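PDB 3EDP: Lin2111 protein from Listeria innocua, which is functionally uncharacterised but probably acts as a GntR-type DNA-binding transcription regulator, pairing a winged helix-turn-helix family region with a UTRA domain. Local coordinates for residues V73-T78 and K102-R107; R107-F112 and E123-I128; E180-L185 and V202-S207. All coordinates share one frame; numbering follows the deposited sequence.

Contact 1. Residues V73-T78 and K102-R107; sequences VQPKLT and KDFYIR
Q74, P75 and L77 lie against strand 99-108, outermost in this chain's UTRA sheet, where the chain leaves the wing of the winged helix. V73, the last residue of wing strand 70-73, adds only its carbonyl: its O is 3.8 Å from I106 CD1, while the same oxygen accepts a bond from T29. The Q74 amide then pairs with the backbone of I106. I106 N donates its N-H to Q74 OE1 at 2.8 Å, nearly straight at 170° and on a lone pair in the carbonyl plane. Q74 NE2 returns a bond of 2.9 Å to I106 O, which lies close to the amide's own plane. A bend at chi2 (-81°) turns the amide back to the strand to make both bonds. P75 follows with its ring at about a right angle to the side chain of F104. Its CG sits 3.7 Å above the centre of the F104 ring, 8° off the normal, a CH-pi contact, and its CB comes within 3.4 Å of F104 CE2. The other end of the proline, CD, touches I106 CG1. P75 O and F104 O share water 1. Past K76, L77 is the centre of an inverse gamma turn and brings CD2 to the edge of the F104 ring, 4.0 Å from F104 CB. M85 of helix 79-86 also packs on both L77 and F104. The Q74 amide meets I106 N and O much as a neighbouring strand's backbone would, joining the linker to the UTRA sheet by directional polar bonds as well as by apolar contact.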
# COMPACT_ATOMS: atom_id res chain seq x y z
N VAL A 73 -6.47 -1.12 -29.96
CA VAL A 73 -7.42 -2.21 -29.89
C VAL A 73 -7.84 -2.39 -28.44
O VAL A 73 -7.01 -2.32 -27.53
CB VAL A 73 -6.81 -3.53 -30.42
CG1 VAL A 73 -7.86 -4.63 -30.46
CG2 VAL A 73 -6.22 -3.31 -31.80
N GLN A 74 -9.13 -2.60 -28.22
CA GLN A 74 -9.63 -2.82 -26.87
C GLN A 74 -9.24 -4.23 -26.41
O GLN A 74 -9.37 -5.18 -27.17
CB GLN A 74 -11.16 -2.65 -26.83
CG GLN A 74 -11.63 -1.20 -26.93
CD GLN A 74 -11.55 -0.47 -25.60
OE1 GLN A 74 -10.96 -0.97 -24.64
NE2 GLN A 74 -12.17 0.71 -25.53
N PRO A 75 -8.74 -4.35 -25.17
CA PRO A 75 -8.40 -5.68 -24.65
C PRO A 75 -9.62 -6.60 -24.62
O PRO A 75 -10.76 -6.14 -24.52
CB PRO A 75 -7.91 -5.39 -23.22
CG PRO A 75 -8.39 -4.02 -22.89
CD PRO A 75 -8.54 -3.28 -24.18
N LYS A 76 -9.38 -7.90 -24.74
CA LYS A 76 -10.46 -8.88 -24.74
C LYS A 76 -10.33 -9.84 -23.57
O LYS A 76 -9.27 -10.43 -23.35
CB LYS A 76 -10.45 -9.66 -26.06
CG LYS A 76 -11.31 -9.05 -27.16
CD LYS A 76 -12.69 -9.70 -27.19
CE LYS A 76 -12.62 -11.12 -27.74
NZ LYS A 76 -13.90 -11.86 -27.57
N LEU A 77 -11.41 -10.01 -22.82
CA LEU A 77 -11.40 -10.96 -21.72
C LEU A 77 -11.76 -12.36 -22.21
O LEU A 77 -12.79 -12.92 -21.84
CB LEU A 77 -12.36 -10.51 -20.61
CG LEU A 77 -11.97 -9.27 -19.80
CD1 LEU A 77 -13.11 -8.84 -18.91
CD2 LEU A 77 -10.69 -9.50 -18.98
N THR A 78 -10.90 -12.91 -23.06
CA THR A 78 -11.09 -14.27 -23.54
C THR A 78 -10.76 -15.22 -22.40
O THR A 78 -10.26 -14.81 -21.36
CB THR A 78 -10.17 -14.59 -24.72
OG1 THR A 78 -8.80 -14.46 -24.31
CG2 THR A 78 -10.45 -13.65 -25.89
N LYS A 102 -14.40 -8.31 -13.97
CA LYS A 102 -15.71 -7.92 -14.46
C LYS A 102 -15.59 -7.05 -15.71
O LYS A 102 -16.44 -7.09 -16.59
CB LYS A 102 -16.47 -7.13 -13.39
CG LYS A 102 -16.52 -7.78 -12.02
CD LYS A 102 -17.68 -8.75 -11.88
CE LYS A 102 -17.31 -10.15 -12.30
NZ LYS A 102 -18.36 -11.13 -11.91
N ASP A 103 -14.54 -6.25 -15.76
CA ASP A 103 -14.38 -5.23 -16.78
C ASP A 103 -12.90 -4.95 -17.00
O ASP A 103 -12.12 -4.87 -16.04
CB ASP A 103 -15.06 -3.93 -16.34
CG ASP A 103 -16.45 -3.79 -16.88
OD1 ASP A 103 -16.65 -4.11 -18.08
OD2 ASP A 103 -17.34 -3.34 -16.13
N PHE A 104 -12.53 -4.79 -18.26
CA PHE A 104 -11.18 -4.36 -18.62
C PHE A 104 -11.28 -3.62 -19.95
O PHE A 104 -11.54 -4.23 -20.99
CB PHE A 104 -10.25 -5.58 -18.72
CG PHE A 104 -8.82 -5.24 -19.08
CD1 PHE A 104 -8.28 -4.01 -18.76
CD2 PHE A 104 -8.02 -6.18 -19.71
CE1 PHE A 104 -6.95 -3.71 -19.08
CE2 PHE A 104 -6.70 -5.88 -20.05
CZ PHE A 104 -6.17 -4.65 -19.72
N TYR A 105 -11.09 -2.31 -19.93
CA TYR A 105 -11.17 -1.55 -21.17
C TYR A 105 -10.39 -0.24 -21.11
O TYR A 105 -9.92 0.18 -20.05
CB TYR A 105 -12.63 -1.28 -21.55
CG TYR A 105 -13.34 -0.35 -20.58
CD1 TYR A 105 -13.59 0.97 -20.91
CD2 TYR A 105 -13.75 -0.80 -19.33
CE1 TYR A 105 -14.23 1.82 -20.03
CE2 TYR A 105 -14.39 0.03 -18.44
CZ TYR A 105 -14.63 1.34 -18.79
OH TYR A 105 -15.27 2.18 -17.91
N ILE A 106 -10.24 0.38 -22.28
CA ILE A 106 -9.59 1.67 -22.41
C ILE A 106 -10.64 2.75 -22.59
O ILE A 106 -11.64 2.54 -23.29
CB ILE A 106 -8.66 1.68 -23.63
CG1 ILE A 106 -7.67 0.51 -23.56
CG2 ILE A 106 -7.97 3.02 -23.77
CD1 ILE A 106 -6.85 0.33 -24.82
N ARG A 107 -10.42 3.90 -21.98
CA ARG A 107 -11.35 5.01 -22.02
C ARG A 107 -10.56 6.30 -21.85
O ARG A 107 -9.41 6.28 -21.42
CB ARG A 107 -12.33 4.88 -20.86
CG ARG A 107 -11.60 4.69 -19.52
CD ARG A 107 -12.48 4.96 -18.30
NE ARG A 107 -12.53 6.39 -17.99
CZ ARG A 107 -13.30 6.92 -17.04
NH1 ARG A 107 -14.08 6.13 -16.31
NH2 ARG A 107 -13.28 8.23 -16.82
O HOH W 1 -12.22 -3.98 -23.68

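Contact 2. Residues R107-F112 and E123-I128; sequences RKAGKF and ELVYSI
R107 and V125 form an antiparallel hydrogen-bonded pair where strands 99-108 and 124-134 of the UTRA sheet meet. V125 N reaches R107 O at 2.9 Å, and R107 N returns a bond to V125 O. Leaving the backbone, the R107 side chain starts from CB with CG between the backbone N and the carbonyl carbon (chi1 51°), and it runs side by side with V125 on the same face of the sheet. CG rests 3.8 Å from V125 CG2. CD, one step on, is 4.1 Å from S127 CB, two residues farther along the partner strand. The chain then bends at chi3 (-83°) and carries NE back over its own main chain. There NE gives a 2.9 Å bond to K108 O, which lies close to the guanidinium plane. At the tip, NH2 adds weak bonds to K108 O and A109 O and a further bond to a glycerol, probably from the crystallisation liquor. One residue on, K108 faces L124 as a non-hydrogen-bonded pair, their side chains diverging, although L124 CD2 turns back to within 3.7 Å of R107 O. A109 N then takes E123 O at 2.8 Å, bent to 141°, and A109 CB packs on V125 CG1. The arginine thus uses its aliphatic stem for apolar contact with the neighbouring strand and its nitrogens for carbonyls of the two residues that follow it, firmly through NE and only weakly through NH2, as the chain passes from strand to helix 110-117; the pairing itself is left to the backbone.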
# COMPACT_ATOMS: atom_id res chain seq x y z
N ARG A 107 -10.42 3.90 -21.98
CA ARG A 107 -11.35 5.01 -22.02
C ARG A 107 -10.56 6.30 -21.85
O ARG A 107 -9.41 6.28 -21.42
CB ARG A 107 -12.33 4.88 -20.86
CG ARG A 107 -11.60 4.69 -19.52
CD ARG A 107 -12.48 4.96 -18.30
NE ARG A 107 -12.53 6.39 -17.99
CZ ARG A 107 -13.30 6.92 -17.04
NH1 ARG A 107 -14.08 6.13 -16.31
NH2 ARG A 107 -13.28 8.23 -16.82
N LYS A 108 -11.18 7.43 -22.16
CA LYS A 108 -10.56 8.72 -21.88
C LYS A 108 -10.47 8.92 -20.37
O LYS A 108 -11.28 8.39 -19.61
CB LYS A 108 -11.35 9.86 -22.52
CG LYS A 108 -10.96 10.12 -23.97
CD LYS A 108 -12.04 10.89 -24.72
CE LYS A 108 -13.23 10.00 -25.03
NZ LYS A 108 -14.07 10.54 -26.13
N ALA A 109 -9.47 9.69 -19.95
CA ALA A 109 -9.27 9.95 -18.53
C ALA A 109 -10.45 10.73 -17.97
O ALA A 109 -10.93 10.43 -16.87
CB ALA A 109 -7.96 10.71 -18.31
N GLY A 110 -10.92 11.73 -18.72
CA GLY A 110 -11.94 12.64 -18.23
C GLY A 110 -11.37 13.62 -17.22
O GLY A 110 -10.22 13.47 -16.78
N LYS A 111 -12.16 14.61 -16.84
CA LYS A 111 -11.71 15.67 -15.93
C LYS A 111 -11.17 15.18 -14.60
O LYS A 111 -10.11 15.62 -14.16
CB LYS A 111 -12.84 16.68 -15.68
CG LYS A 111 -12.72 17.96 -16.50
CD LYS A 111 -12.76 17.67 -17.99
CE LYS A 111 -11.89 18.66 -18.75
NZ LYS A 111 -10.47 18.54 -18.32
N PHE A 112 -11.91 14.29 -13.95
CA PHE A 112 -11.57 13.85 -12.60
C PHE A 112 -10.21 13.15 -12.53
O PHE A 112 -9.40 13.47 -11.67
CB PHE A 112 -12.67 12.95 -12.03
CG PHE A 112 -12.38 12.46 -10.65
CD1 PHE A 112 -12.43 13.32 -9.57
CD2 PHE A 112 -12.05 11.13 -10.43
CE1 PHE A 112 -12.15 12.86 -8.29
CE2 PHE A 112 -11.78 10.67 -9.16
CZ PHE A 112 -11.83 11.54 -8.08
N GLU A 123 -6.65 11.99 -22.97
CA GLU A 123 -5.67 10.91 -23.02
C GLU A 123 -6.25 9.65 -22.37
O GLU A 123 -7.18 9.73 -21.58
CB GLU A 123 -4.36 11.35 -22.35
CG GLU A 123 -3.65 12.45 -23.13
CD GLU A 123 -2.41 12.97 -22.43
OE1 GLU A 123 -1.39 13.19 -23.12
OE2 GLU A 123 -2.45 13.17 -21.20
N LEU A 124 -5.70 8.50 -22.73
CA LEU A 124 -6.33 7.24 -22.39
C LEU A 124 -5.80 6.59 -21.11
O LEU A 124 -4.64 6.75 -20.76
CB LEU A 124 -6.20 6.26 -23.56
CG LEU A 124 -6.69 6.81 -24.90
CD1 LEU A 124 -6.37 5.83 -26.02
CD2 LEU A 124 -8.19 7.11 -24.84
N VAL A 125 -6.68 5.85 -20.44
CA VAL A 125 -6.32 5.05 -19.28
C VAL A 125 -6.98 3.68 -19.39
O VAL A 125 -8.03 3.54 -20.01
CB VAL A 125 -6.79 5.71 -17.94
CG1 VAL A 125 -6.19 7.11 -17.80
CG2 VAL A 125 -8.31 5.77 -17.85
N TYR A 126 -6.34 2.67 -18.81
CA TYR A 126 -6.97 1.38 -18.64
C TYR A 126 -7.85 1.42 -17.41
O TYR A 126 -7.49 2.02 -16.39
CB TYR A 126 -5.93 0.28 -18.43
CG TYR A 126 -5.08 -0.02 -19.64
CD1 TYR A 126 -5.60 -0.73 -20.71
CD2 TYR A 126 -3.75 0.39 -19.69
CE1 TYR A 126 -4.83 -1.02 -21.82
CE2 TYR A 126 -2.96 0.11 -20.79
CZ TYR A 126 -3.51 -0.60 -21.85
OH TYR A 126 -2.74 -0.89 -22.94
N SER A 127 -9.00 0.79 -17.51
CA SER A 127 -9.90 0.66 -16.38
C SER A 127 -10.14 -0.81 -16.15
O SER A 127 -10.59 -1.53 -17.04
CB SER A 127 -11.23 1.37 -16.67
OG SER A 127 -12.09 1.26 -15.56
N ILE A 128 -9.80 -1.27 -14.95
CA ILE A 128 -9.97 -2.67 -14.60
C ILE A 128 -10.89 -2.77 -13.40
O ILE A 128 -10.74 -2.03 -12.43
CB ILE A 128 -8.62 -3.34 -14.27
CG1 ILE A 128 -7.70 -3.31 -15.49
CG2 ILE A 128 -8.83 -4.77 -13.80
CD1 ILE A 128 -6.26 -3.66 -15.19

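Contact 3. Residues E180-L185 and V202-S207; sequences ELQLIL and VFKLSS
An antiparallel beta pair joins E180-L185, on the outermost strand, within this chain, at this end of the UTRA sheet, to V202-S207 beside it. Three hydrogen-bonded pairs satisfy the facing backbone atoms. E180 and S206 exchange two bonds, E180 N to S206 O being 2.8 Å. In the next pair K204 N meets Q182 O nearly straight, at 172°, and Q182 N meets K204 O. I184 and V202 complete the set, with V202 N 2.7 Å from I184 O. K204 O has a second donor: water 2, at 2.8 Å. That water also accepts from Q182 NE2, and it is hydrogen-bonded to S206 OG, so it knits polar groups on the face carrying Q182, K204 and S206. Alongside, the extended Q182 and K204 chains point the same way, NE2 of Q182 lying 3.8 Å from CD of K204. L181, L183, F203 and L205 fill the other face, which packs against the second subunit: L183 there meets L183 of that subunit, and F203 meets its L181. Within the pair, L183 CD2 lies 3.8 Å from F203 CD1, and the two CD1 methyls of L181 and L205 touch at 3.6 Å.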
# COMPACT_ATOMS: atom_id res chain seq x y z
N GLU A 180 -6.59 7.10 1.22
CA GLU A 180 -7.68 7.84 1.84
C GLU A 180 -8.72 6.81 2.29
O GLU A 180 -8.96 5.81 1.60
CB GLU A 180 -8.27 8.83 0.84
CG GLU A 180 -9.25 9.83 1.44
CD GLU A 180 -10.07 10.55 0.38
OE1 GLU A 180 -9.63 10.59 -0.80
OE2 GLU A 180 -11.15 11.06 0.72
N LEU A 181 -9.32 7.04 3.46
CA LEU A 181 -10.25 6.10 4.08
C LEU A 181 -11.61 6.76 4.29
O LEU A 181 -11.70 7.76 5.00
CB LEU A 181 -9.73 5.67 5.46
CG LEU A 181 -8.41 4.92 5.65
CD1 LEU A 181 -7.40 5.15 4.54
CD2 LEU A 181 -7.80 5.29 7.02
N GLN A 182 -12.66 6.20 3.68
CA GLN A 182 -14.00 6.78 3.80
C GLN A 182 -15.07 5.75 4.09
O GLN A 182 -14.90 4.56 3.80
CB GLN A 182 -14.40 7.47 2.50
CG GLN A 182 -13.73 8.78 2.20
CD GLN A 182 -14.10 9.28 0.82
OE1 GLN A 182 -14.94 10.16 0.66
NE2 GLN A 182 -13.49 8.68 -0.20
N LEU A 183 -16.17 6.23 4.65
CA LEU A 183 -17.43 5.49 4.70
C LEU A 183 -18.36 6.12 3.69
O LEU A 183 -18.55 7.34 3.71
CB LEU A 183 -18.07 5.60 6.08
CG LEU A 183 -17.74 4.53 7.12
CD1 LEU A 183 -18.39 4.92 8.44
CD2 LEU A 183 -18.24 3.17 6.66
N ILE A 184 -18.95 5.32 2.81
CA ILE A 184 -19.91 5.83 1.84
C ILE A 184 -21.18 4.98 1.83
O ILE A 184 -21.24 3.91 2.43
CB ILE A 184 -19.33 5.90 0.40
CG1 ILE A 184 -19.01 4.50 -0.13
CG2 ILE A 184 -18.08 6.78 0.35
CD1 ILE A 184 -18.65 4.48 -1.60
N LEU A 185 -22.19 5.50 1.14
CA LEU A 185 -23.42 4.76 0.89
C LEU A 185 -23.19 3.88 -0.32
O LEU A 185 -22.54 4.29 -1.28
CB LEU A 185 -24.57 5.73 0.63
CG LEU A 185 -25.06 6.56 1.82
CD1 LEU A 185 -25.61 7.90 1.38
CD2 LEU A 185 -26.09 5.79 2.62
N VAL A 202 -20.52 1.42 3.29
CA VAL A 202 -19.39 0.76 2.65
C VAL A 202 -18.08 1.48 2.97
O VAL A 202 -18.03 2.71 2.95
CB VAL A 202 -19.59 0.72 1.12
CG1 VAL A 202 -18.34 0.23 0.43
CG2 VAL A 202 -20.80 -0.15 0.76
N PHE A 203 -17.03 0.71 3.29
CA PHE A 203 -15.69 1.28 3.40
C PHE A 203 -15.13 1.50 1.99
O PHE A 203 -15.18 0.60 1.16
CB PHE A 203 -14.72 0.34 4.14
CG PHE A 203 -14.94 0.25 5.62
CD1 PHE A 203 -14.86 1.37 6.42
CD2 PHE A 203 -15.19 -0.98 6.22
CE1 PHE A 203 -15.06 1.29 7.79
CE2 PHE A 203 -15.38 -1.08 7.59
CZ PHE A 203 -15.32 0.05 8.38
N LYS A 204 -14.62 2.69 1.73
CA LYS A 204 -13.93 2.96 0.48
C LYS A 204 -12.48 3.35 0.77
O LYS A 204 -12.21 4.39 1.38
CB LYS A 204 -14.64 4.05 -0.32
CG LYS A 204 -13.92 4.45 -1.60
CD LYS A 204 -14.54 5.69 -2.22
CE LYS A 204 -13.97 5.98 -3.60
NZ LYS A 204 -14.51 7.27 -4.11
N LEU A 205 -11.56 2.49 0.36
CA LEU A 205 -10.13 2.71 0.54
C LEU A 205 -9.54 3.16 -0.79
O LEU A 205 -9.42 2.37 -1.73
CB LEU A 205 -9.46 1.41 1.00
CG LEU A 205 -7.94 1.39 1.13
CD1 LEU A 205 -7.47 2.37 2.21
CD2 LEU A 205 -7.43 -0.03 1.41
N SER A 206 -9.19 4.44 -0.89
CA SER A 206 -8.62 4.95 -2.13
C SER A 206 -7.11 4.96 -2.02
O SER A 206 -6.55 5.38 -1.01
CB SER A 206 -9.15 6.36 -2.43
OG SER A 206 -10.56 6.37 -2.52
N SER A 207 -6.44 4.48 -3.07
CA SER A 207 -4.98 4.45 -3.10
C SER A 207 -4.48 5.18 -4.34
O SER A 207 -4.96 4.96 -5.45
CB SER A 207 -4.47 3.01 -3.12
OG SER A 207 -4.98 2.24 -2.05
O HOH W 2 -11.55 6.72 0.05

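Contacts 1 and 2 share R107 and meet along strands 99-108 and 124-134, their centres about 13 Å apart. Y105 O of contact 1 is 2.8 Å from S127 N of contact 2, probably a hydrogen bond, and F104 CD1 packs 3.4 Å from I128 CG1. The linker thus packs on the same strand that pairs with 124-134 in contact 2. Contact 3 lies at the other edge, within this chain, of the same sheet, its centre about 26 Å from that of contact 1 and 21 Å from that of contact 2, and faces the second subunit. Glycerol, probably from the crystallisation liquor, lies about 3 Å from the side chains of D103 and R107; such molecules can mark a pocket.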